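Local coordinates for aeromonas extracellular serine protease (Aeromonas sobria, PDB 3WQB), which cleaves peptide bonds that follow paired basic residues, one of them lysine, as a calcium-binding, furin-like secreted serine protease and probable virulence factor, at residues Asn508-Leu520 with Leu563-Arg577. The protein carries 1 engineered substitution. Sequence-based numbering, arbitrary orientation.
Sequences NSLVGQSLDQQQL and LLNRETRERTTLTER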
ATOM      1  N   ASN A 508       2.591  -6.188 -16.464  1.00 11.08           N
ATOM      2  CA  ASN A 508       2.277  -6.370 -15.060  1.00 10.57           C
ATOM      3  C   ASN A 508       1.764  -7.780 -14.774  1.00 10.90           C
ATOM      4  O   ASN A 508       1.782  -8.652 -15.656  1.00 11.22           O
ATOM      5  CB  ASN A 508       1.244  -5.332 -14.654  1.00 10.93           C
ATOM      6  CG  ASN A 508       0.028  -5.388 -15.535  1.00 10.74           C
ATOM      7  OD1 ASN A 508      -0.730  -6.359 -15.499  1.00 11.53           O
ATOM      8  ND2 ASN A 508      -0.153  -4.354 -16.363  1.00 11.42           N
ATOM      9  N   SER A 509       1.346  -8.004 -13.535  1.00 11.14           N
ATOM     10  CA  SER A 509       0.992  -9.335 -13.059  1.00 11.47           C
ATOM     11  C   SER A 509      -0.443  -9.779 -13.345  1.00 11.32           C
ATOM     12  O   SER A 509      -0.873 -10.809 -12.827  1.00 11.91           O
ATOM     13  CB  SER A 509       1.298  -9.457 -11.561  1.00 11.32           C
ATOM     14  OG  SER A 509       0.380  -8.694 -10.795  1.00 12.71           O
ATOM     15  N   LEU A 510      -1.179  -9.024 -14.163  1.00 11.24           N
ATOM     16  CA  LEU A 510      -2.544  -9.429 -14.534  1.00 11.66           C
ATOM     17  C   LEU A 510      -2.559 -10.565 -15.554  1.00 12.28           C
ATOM     18  O   LEU A 510      -3.178 -10.462 -16.615  1.00 12.90           O
ATOM     19  CB  LEU A 510      -3.371  -8.233 -15.026  1.00 11.41           C
ATOM     20  CG  LEU A 510      -3.603  -7.122 -14.005  1.00 11.62           C
ATOM     21  CD1 LEU A 510      -4.353  -5.970 -14.646  1.00 12.82           C
ATOM     22  CD2 LEU A 510      -4.355  -7.658 -12.790  1.00 11.99           C
ATOM     23  N   VAL A 511      -1.910 -11.662 -15.188  1.00 12.74           N
ATOM     24  CA  VAL A 511      -1.747 -12.825 -16.069  1.00 13.21           C
ATOM     25  C   VAL A 511      -2.832 -13.894 -15.854  1.00 13.90           C
ATOM     26  O   VAL A 511      -2.734 -15.008 -16.385  1.00 14.87           O
ATOM     27  CB  VAL A 511      -0.338 -13.450 -15.889  1.00 13.18           C
ATOM     28  CG1 VAL A 511       0.757 -12.449 -16.267  1.00 13.57           C
ATOM     29  CG2 VAL A 511      -0.147 -13.967 -14.448  1.00 14.12           C
ATOM     30  N   GLY A 512      -3.865 -13.543 -15.087  1.00 14.48           N
ATOM     31  CA  GLY A 512      -4.918 -14.475 -14.704  1.00 14.89           C
ATOM     32  C   GLY A 512      -5.712 -15.070 -15.846  1.00 14.81           C
ATOM     33  O   GLY A 512      -6.266 -16.163 -15.701  1.00 14.83           O
ATOM     34  N   GLN A 513      -5.779 -14.377 -16.980  1.00 15.54           N
ATOM     35  CA  GLN A 513      -6.487 -14.933 -18.135  1.00 15.99           C
ATOM     36  C   GLN A 513      -5.757 -16.158 -18.673  1.00 16.61           C
ATOM     37  O   GLN A 513      -6.391 -17.165 -19.003  1.00 17.26           O
ATOM     38  CB  GLN A 513      -6.661 -13.890 -19.229  1.00 15.80           C
ATOM     39  CG  GLN A 513      -7.523 -12.717 -18.813  1.00 15.73           C
ATOM     40  CD  GLN A 513      -7.344 -11.520 -19.736  1.00 14.89           C
ATOM     41  OE1 GLN A 513      -6.228 -11.046 -19.956  1.00 15.11           O
ATOM     42  NE2 GLN A 513      -8.445 -11.035 -20.281  1.00 16.36           N
ATOM     43  N   SER A 514      -4.430 -16.075 -18.728  1.00 17.17           N
ATOM     44  CA  SER A 514      -3.596 -17.199 -19.134  1.00 18.45           C
ATOM     45  C   SER A 514      -3.635 -18.323 -18.103  1.00 19.11           C
ATOM     46  O   SER A 514      -3.714 -19.502 -18.463  1.00 19.67           O
ATOM     47  CB  SER A 514      -2.159 -16.747 -19.393  1.00 18.29           C
ATOM     48  OG  SER A 514      -2.114 -15.874 -20.507  1.00 18.93           O
ATOM     49  N   LEU A 515      -3.605 -17.958 -16.820  1.00 19.78           N
ATOM     50  CA  LEU A 515      -3.652 -18.951 -15.754  1.00 20.92           C
ATOM     51  C   LEU A 515      -4.973 -19.715 -15.789  1.00 21.62           C
ATOM     52  O   LEU A 515      -4.987 -20.942 -15.668  1.00 21.96           O
ATOM     53  CB  LEU A 515      -3.423 -18.301 -14.386  1.00 20.91           C
ATOM     54  CG  LEU A 515      -3.231 -19.248 -13.196  1.00 21.81           C
ATOM     55  CD1 LEU A 515      -2.007 -20.159 -13.376  1.00 23.08           C
ATOM     56  CD2 LEU A 515      -3.122 -18.442 -11.924  1.00 22.93           C
ATOM     57  N   ASP A 516      -6.073 -18.988 -15.974  1.00 22.60           N
ATOM     58  CA  ASP A 516      -7.401 -19.593 -16.095  1.00 23.85           C
ATOM     59  C   ASP A 516      -7.475 -20.570 -17.260  1.00 24.97           C
ATOM     60  O   ASP A 516      -7.998 -21.671 -17.106  1.00 25.03           O
ATOM     61  CB  ASP A 516      -8.483 -18.523 -16.242  1.00 23.80           C
ATOM     62  CG  ASP A 516      -8.988 -18.004 -14.906  1.00 24.05           C
ATOM     63  OD1 ASP A 516      -8.385 -18.318 -13.856  1.00 24.67           O
ATOM     64  OD2 ASP A 516     -10.001 -17.273 -14.913  1.00 24.78           O
ATOM     65  N   GLN A 517      -6.937 -20.172 -18.412  1.00 26.26           N
ATOM     66  CA  GLN A 517      -6.931 -21.039 -19.592  1.00 27.93           C
ATOM     67  C   GLN A 517      -6.155 -22.339 -19.345  1.00 28.92           C
ATOM     68  O   GLN A 517      -6.633 -23.427 -19.686  1.00 29.06           O
ATOM     69  CB  GLN A 517      -6.389 -20.290 -20.815  1.00 27.90           C
ATOM     70  CG  GLN A 517      -6.491 -21.063 -22.136  1.00 29.29           C
ATOM     71  CD  GLN A 517      -7.904 -21.523 -22.458  1.00 30.23           C
ATOM     72  OE1 GLN A 517      -8.140 -22.712 -22.680  1.00 32.19           O
ATOM     73  NE2 GLN A 517      -8.848 -20.586 -22.486  1.00 30.62           N
ATOM     74  N   GLN A 518      -4.972 -22.223 -18.743  1.00 30.15           N
ATOM     75  CA  GLN A 518      -4.143 -23.384 -18.406  1.00 31.36           C
ATOM     76  C   GLN A 518      -4.793 -24.294 -17.360  1.00 32.01           C
ATOM     77  O   GLN A 518      -4.875 -25.511 -17.553  1.00 32.34           O
ATOM     78  CB  GLN A 518      -2.755 -22.938 -17.929  1.00 31.48           C
ATOM     79  CG  GLN A 518      -1.875 -24.069 -17.399  1.00 32.05           C
ATOM     80  CD  GLN A 518      -0.537 -23.579 -16.884  1.00 32.73           C
ATOM     81  OE1 GLN A 518       0.407 -23.385 -17.654  1.00 33.23           O
ATOM     82  NE2 GLN A 518      -0.443 -23.385 -15.572  1.00 32.97           N
ATOM     83  N   GLN A 519      -5.255 -23.701 -16.263  1.00 32.69           N
ATOM     84  CA  GLN A 519      -5.754 -24.465 -15.114  1.00 33.35           C
ATOM     85  C   GLN A 519      -7.185 -24.976 -15.287  1.00 33.52           C
ATOM     86  O   GLN A 519      -7.521 -26.064 -14.804  1.00 33.82           O
ATOM     87  CB  GLN A 519      -5.668 -23.626 -13.831  1.00 33.64           C
ATOM     88  CG  GLN A 519      -4.263 -23.187 -13.436  1.00 34.73           C
ATOM     89  CD  GLN A 519      -3.479 -24.260 -12.709  1.00 36.34           C
ATOM     90  OE1 GLN A 519      -3.971 -24.872 -11.757  1.00 37.50           O
ATOM     91  NE2 GLN A 519      -2.244 -24.484 -13.144  1.00 36.97           N
ATOM     92  N   LEU A 520      -8.020 -24.194 -15.968  1.00 33.49           N
ATOM     93  CA  LEU A 520      -9.470 -24.425 -15.992  1.00 33.45           C
ATOM     94  C   LEU A 520     -10.024 -24.759 -17.377  1.00 33.24           C
ATOM     95  O   LEU A 520     -11.036 -25.455 -17.488  1.00 33.74           O
ATOM     96  CB  LEU A 520     -10.206 -23.198 -15.439  1.00 33.56           C
ATOM     97  CG  LEU A 520     -10.452 -22.957 -13.943  1.00 34.08           C
ATOM     98  CD1 LEU A 520      -9.262 -23.287 -13.045  1.00 34.78           C
ATOM     99  CD2 LEU A 520     -10.884 -21.509 -13.738  1.00 33.96           C
ATOM    100  N   LEU A 563       5.760 -20.306 -12.501  1.00 17.67           N
ATOM    101  CA  LEU A 563       4.838 -20.565 -11.406  1.00 18.25           C
ATOM    102  C   LEU A 563       5.472 -21.556 -10.438  1.00 18.14           C
ATOM    103  O   LEU A 563       5.816 -22.677 -10.829  1.00 18.80           O
ATOM    104  CB  LEU A 563       3.519 -21.145 -11.928  1.00 18.84           C
ATOM    105  CG  LEU A 563       2.810 -20.499 -13.116  1.00 20.76           C
ATOM    106  CD1 LEU A 563       1.766 -21.447 -13.667  1.00 22.87           C
ATOM    107  CD2 LEU A 563       2.173 -19.202 -12.671  1.00 21.84           C
ATOM    108  N   LEU A 564       5.636 -21.147  -9.185  1.00 17.53           N
ATOM    109  CA  LEU A 564       6.173 -22.024  -8.141  1.00 17.44           C
ATOM    110  C   LEU A 564       5.089 -22.407  -7.160  1.00 17.76           C
ATOM    111  O   LEU A 564       4.500 -21.541  -6.521  1.00 17.44           O
ATOM    112  CB  LEU A 564       7.326 -21.341  -7.400  1.00 17.62           C
ATOM    113  CG  LEU A 564       7.885 -21.998  -6.129  1.00 17.21           C
ATOM    114  CD1 LEU A 564       8.587 -23.313  -6.463  1.00 18.23           C
ATOM    115  CD2 LEU A 564       8.846 -21.052  -5.424  1.00 18.99           C
ATOM    116  N   ASN A 565       4.825 -23.703  -7.044  1.00 18.31           N
ATOM    117  CA  ASN A 565       3.993 -24.224  -5.969  1.00 19.57           C
ATOM    118  C   ASN A 565       4.858 -24.282  -4.706  1.00 20.28           C
ATOM    119  O   ASN A 565       5.802 -25.062  -4.639  1.00 20.15           O
ATOM    120  CB  ASN A 565       3.488 -25.617  -6.357  1.00 19.95           C
ATOM    121  CG  ASN A 565       2.496 -26.190  -5.357  1.00 21.08           C
ATOM    122  OD1 ASN A 565       2.752 -26.224  -4.156  1.00 22.32           O
ATOM    123  ND2 ASN A 565       1.362 -26.661  -5.860  1.00 23.91           N
ATOM    124  N   ARG A 566       4.547 -23.455  -3.708  1.00 21.13           N
ATOM    125  CA  ARG A 566       5.444 -23.289  -2.553  1.00 22.14           C
ATOM    126  C   ARG A 566       5.534 -24.534  -1.672  1.00 23.08           C
ATOM    127  O   ARG A 566       6.572 -24.795  -1.055  1.00 23.72           O
ATOM    128  CB  ARG A 566       5.037 -22.076  -1.713  1.00 22.05           C
ATOM    129  CG  ARG A 566       5.143 -20.763  -2.468  1.00 23.22           C
ATOM    130  CD  ARG A 566       4.734 -19.590  -1.599  1.00 25.13           C
ATOM    131  NE  ARG A 566       5.831 -19.140  -0.745  1.00 26.40           N
ATOM    132  CZ  ARG A 566       5.794 -18.048   0.013  1.00 28.43           C
ATOM    133  NH1 ARG A 566       4.712 -17.275   0.032  1.00 30.06           N
ATOM    134  NH2 ARG A 566       6.845 -17.726   0.754  1.00 29.21           N
ATOM    135  N   GLU A 567       4.447 -25.295  -1.640  1.00 23.89           N
ATOM    136  CA  GLU A 567       4.351 -26.530  -0.866  1.00 25.01           C
ATOM    137  C   GLU A 567       5.098 -27.701  -1.515  1.00 24.75           C
ATOM    138  O   GLU A 567       5.907 -28.363  -0.861  1.00 25.18           O
ATOM    139  CB  GLU A 567       2.877 -26.878  -0.670  1.00 25.56           C
ATOM    140  CG  GLU A 567       2.593 -28.200   0.016  1.00 28.29           C
ATOM    141  CD  GLU A 567       1.157 -28.631  -0.187  1.00 31.86           C
ATOM    142  OE1 GLU A 567       0.941 -29.632  -0.903  1.00 34.47           O
ATOM    143  OE2 GLU A 567       0.247 -27.956   0.350  1.00 33.35           O
ATOM    144  N   THR A 568       4.817 -27.956  -2.790  1.00 24.28           N
ATOM    145  CA  THR A 568       5.394 -29.115  -3.482  1.00 23.90           C
ATOM    146  C   THR A 568       6.747 -28.809  -4.115  1.00 23.66           C
ATOM    147  O   THR A 568       7.519 -29.726  -4.405  1.00 23.67           O
ATOM    148  CB  THR A 568       4.461 -29.651  -4.584  1.00 24.06           C
ATOM    149  OG1 THR A 568       4.378 -28.692  -5.647  1.00 23.52           O
ATOM    150  CG2 THR A 568       3.063 -29.942  -4.038  1.00 25.01           C
ATOM    151  N   ARG A 569       7.018 -27.520  -4.319  1.00 23.24           N
ATOM    152  CA  ARG A 569       8.216 -27.011  -5.019  1.00 23.06           C
ATOM    153  C   ARG A 569       8.151 -27.200  -6.537  1.00 22.80           C
ATOM    154  O   ARG A 569       9.118 -26.893  -7.243  1.00 22.67           O
ATOM    155  CB  ARG A 569       9.532 -27.584  -4.448  1.00 22.99           C
ATOM    156  CG  ARG A 569       9.701 -27.448  -2.930  1.00 23.74           C
ATOM    157  CD  ARG A 569       9.342 -26.051  -2.429  1.00 24.35           C
ATOM    158  NE  ARG A 569      10.295 -25.034  -2.872  1.00 24.85           N
ATOM    159  CZ  ARG A 569      10.199 -23.735  -2.599  1.00 25.70           C
ATOM    160  NH1 ARG A 569       9.184 -23.267  -1.879  1.00 26.06           N
ATOM    161  NH2 ARG A 569      11.125 -22.897  -3.051  1.00 25.67           N
ATOM    162  N   GLU A 570       7.016 -27.686  -7.037  1.00 22.82           N
ATOM    163  CA  GLU A 570       6.839 -27.876  -8.479  1.00 23.39           C
ATOM    164  C   GLU A 570       6.818 -26.538  -9.202  1.00 23.09           C
ATOM    165  O   GLU A 570       6.082 -25.622  -8.827  1.00 22.64           O
ATOM    166  CB  GLU A 570       5.562 -28.659  -8.809  1.00 23.77           C
ATOM    167  CG  GLU A 570       5.514 -29.143 -10.270  1.00 26.44           C
ATOM    168  CD  GLU A 570       4.109 -29.463 -10.774  1.00 29.12           C
ATOM    169  OE1 GLU A 570       3.128 -29.263 -10.027  1.00 30.86           O
ATOM    170  OE2 GLU A 570       3.990 -29.912 -11.935  1.00 31.18           O
ATOM    171  N   ARG A 571       7.639 -26.427 -10.238  1.00 23.07           N
ATOM    172  CA  ARG A 571       7.619 -25.249 -11.091  1.00 23.23           C
ATOM    173  C   ARG A 571       6.948 -25.542 -12.427  1.00 23.57           C
ATOM    174  O   ARG A 571       7.269 -26.527 -13.097  1.00 23.51           O
ATOM    175  CB  ARG A 571       9.019 -24.671 -11.285  1.00 23.25           C
ATOM    176  CG  ARG A 571       9.576 -24.006 -10.035  1.00 23.68           C
ATOM    177  CD  ARG A 571      10.865 -23.246 -10.314  1.00 25.70           C
ATOM    178  NE  ARG A 571      11.302 -22.425  -9.184  1.00 26.40           N
ATOM    179  CZ  ARG A 571      11.963 -22.882  -8.119  1.00 28.09           C
ATOM    180  NH1 ARG A 571      12.261 -24.170  -8.003  1.00 28.90           N
ATOM    181  NH2 ARG A 571      12.316 -22.046  -7.151  1.00 28.62           N
ATOM    182  N   THR A 572       5.999 -24.679 -12.781  1.00 24.09           N
ATOM    183  CA  THR A 572       5.249 -24.746 -14.033  1.00 24.99           C
ATOM    184  C   THR A 572       5.617 -23.515 -14.859  1.00 24.44           C
ATOM    185  O   THR A 572       6.032 -22.489 -14.314  1.00 24.48           O
ATOM    186  CB  THR A 572       3.707 -24.715 -13.775  1.00 25.43           C
ATOM    187  OG1 THR A 572       3.357 -25.629 -12.730  1.00 27.71           O
ATOM    188  CG2 THR A 572       2.921 -25.085 -15.035  1.00 26.67           C
ATOM    189  N   THR A 573       5.486 -23.616 -16.175  1.00 24.14           N
ATOM    190  CA  THR A 573       5.557 -22.435 -17.027  1.00 23.85           C
ATOM    191  C   THR A 573       4.161 -22.065 -17.516  1.00 23.24           C
ATOM    192  O   THR A 573       3.389 -22.919 -17.956  1.00 23.64           O
ATOM    193  CB  THR A 573       6.543 -22.613 -18.203  1.00 24.26           C
ATOM    194  OG1 THR A 573       7.880 -22.660 -17.692  1.00 25.01           O
ATOM    195  CG2 THR A 573       6.437 -21.444 -19.192  1.00 24.38           C
ATOM    196  N   LEU A 574       3.838 -20.784 -17.402  1.00 22.30           N
ATOM    197  CA  LEU A 574       2.608 -20.242 -17.936  1.00 21.74           C
ATOM    198  C   LEU A 574       2.980 -19.423 -19.160  1.00 21.00           C
ATOM    199  O   LEU A 574       3.874 -18.582 -19.099  1.00 20.47           O
ATOM    200  CB  LEU A 574       1.927 -19.364 -16.880  1.00 22.32           C
ATOM    201  CG  LEU A 574       0.592 -18.698 -17.209  1.00 23.71           C
ATOM    202  CD1 LEU A 574      -0.504 -19.734 -17.422  1.00 25.11           C
ATOM    203  CD2 LEU A 574       0.215 -17.721 -16.106  1.00 24.28           C
ATOM    204  N   THR A 575       2.316 -19.695 -20.278  1.00 20.49           N
ATOM    205  CA  THR A 575       2.535 -18.936 -21.499  1.00 20.18           C
ATOM    206  C   THR A 575       1.380 -17.972 -21.699  1.00 19.61           C
ATOM    207  O   THR A 575       0.209 -18.363 -21.628  1.00 19.83           O
ATOM    208  CB  THR A 575       2.698 -19.858 -22.726  1.00 20.19           C
ATOM    209  OG1 THR A 575       3.762 -20.784 -22.473  1.00 21.83           O
ATOM    210  CG2 THR A 575       3.021 -19.047 -23.986  1.00 20.68           C
ATOM    211  N   GLU A 576       1.720 -16.702 -21.909  1.00 18.83           N
ATOM    212  CA  GLU A 576       0.729 -15.701 -22.259  1.00 18.46           C
ATOM    213  C   GLU A 576       0.648 -15.634 -23.771  1.00 18.63           C
ATOM    214  O   GLU A 576       1.584 -15.170 -24.430  1.00 19.10           O
ATOM    215  CB  GLU A 576       1.126 -14.320 -21.752  1.00 18.07           C
ATOM    216  CG  GLU A 576       1.123 -14.110 -20.264  1.00 17.35           C
ATOM    217  CD  GLU A 576       1.222 -12.635 -19.959  1.00 15.58           C
ATOM    218  OE1 GLU A 576       0.202 -11.933 -20.116  1.00 15.30           O
ATOM    219  OE2 GLU A 576       2.325 -12.173 -19.597  1.00 15.30           O
ATOM    220  N   ARG A 577      -0.472 -16.091 -24.309  1.00 19.34           N
ATOM    221  CA  ARG A 577      -0.690 -16.067 -25.754  1.00 19.77           C
ATOM    222  C   ARG A 577      -1.268 -14.715 -26.159  1.00 19.05           C
ATOM    223  O   ARG A 577      -2.164 -14.182 -25.497  1.00 18.95           O
ATOM    224  CB  ARG A 577      -1.632 -17.197 -26.164  1.00 20.82           C
ATOM    225  CG  ARG A 577      -1.266 -18.554 -25.575  1.00 23.78           C
ATOM    226  CD  ARG A 577      -0.379 -19.361 -26.511  1.00 28.02           C
ATOM    227  NE  ARG A 577       0.347 -20.422 -25.811  1.00 31.22           N
ATOM    228  CZ  ARG A 577      -0.170 -21.594 -25.448  1.00 32.97           C
ATOM    229  NH1 ARG A 577      -1.438 -21.888 -25.712  1.00 34.26           N
ATOM    230  NH2 ARG A 577       0.588 -22.482 -24.816  1.00 34.17           N
TER
HETATM  231  O   HOH W   1      -2.188 -13.270 -19.916  1.00 17.88           O
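L574 drives its isobutyl end into the first turn of helix 512-520, and the tight part of the contact is built around it. With CG anti to the backbone N (chi1 -179°), the side chain extends straight off its strand. L574 CD1 lies 3.4 Å from S514 O, while its CD2 meets V511 CG2 at 4.1 Å and L515 CB at the same distance; beside it L515 CD1 reaches L563 CD1 at 4.0 Å. A branched leucine suits this place because its two methyls spread over neighbouring helical residues, and small S514 lets the strand come close: the CA atoms of S514 and E576 are 5.5 Å apart. V511, in the N-cap position, has no polar side chain to cap with; its CG1 instead lies against the carboxylate end of E576. E576 OE2 forms salt bridges with R559 of the neighbouring hairpin strand and R232 of strand 228-233, one further across the sheet, and a water donates to E576 OE1 and hydrogen-bonds S514 OG, its O 2.7 Å from both. The long glutamate can thus serve both the helix start and these arginines.

Strands 559-565 and 571-576 form a beta hairpin in the P-domain, and 571-576 is an outermost strand of a four-stranded antiparallel sheet that takes in 222-225 and 228-233 of the subtilisin domain. The short axes of helix 512-520 and strand 571-576 approach to 7.9 Å, their N-to-C directions 119° apart. Packing thins at Q518 and T572, both partly exposed, where a long polar glutamine suits the rim: its extended chain passes L574 CD1, its amide end close to L563 and T572 CG2. L515 also packs on an apolar side chain of the other protein in the assembly.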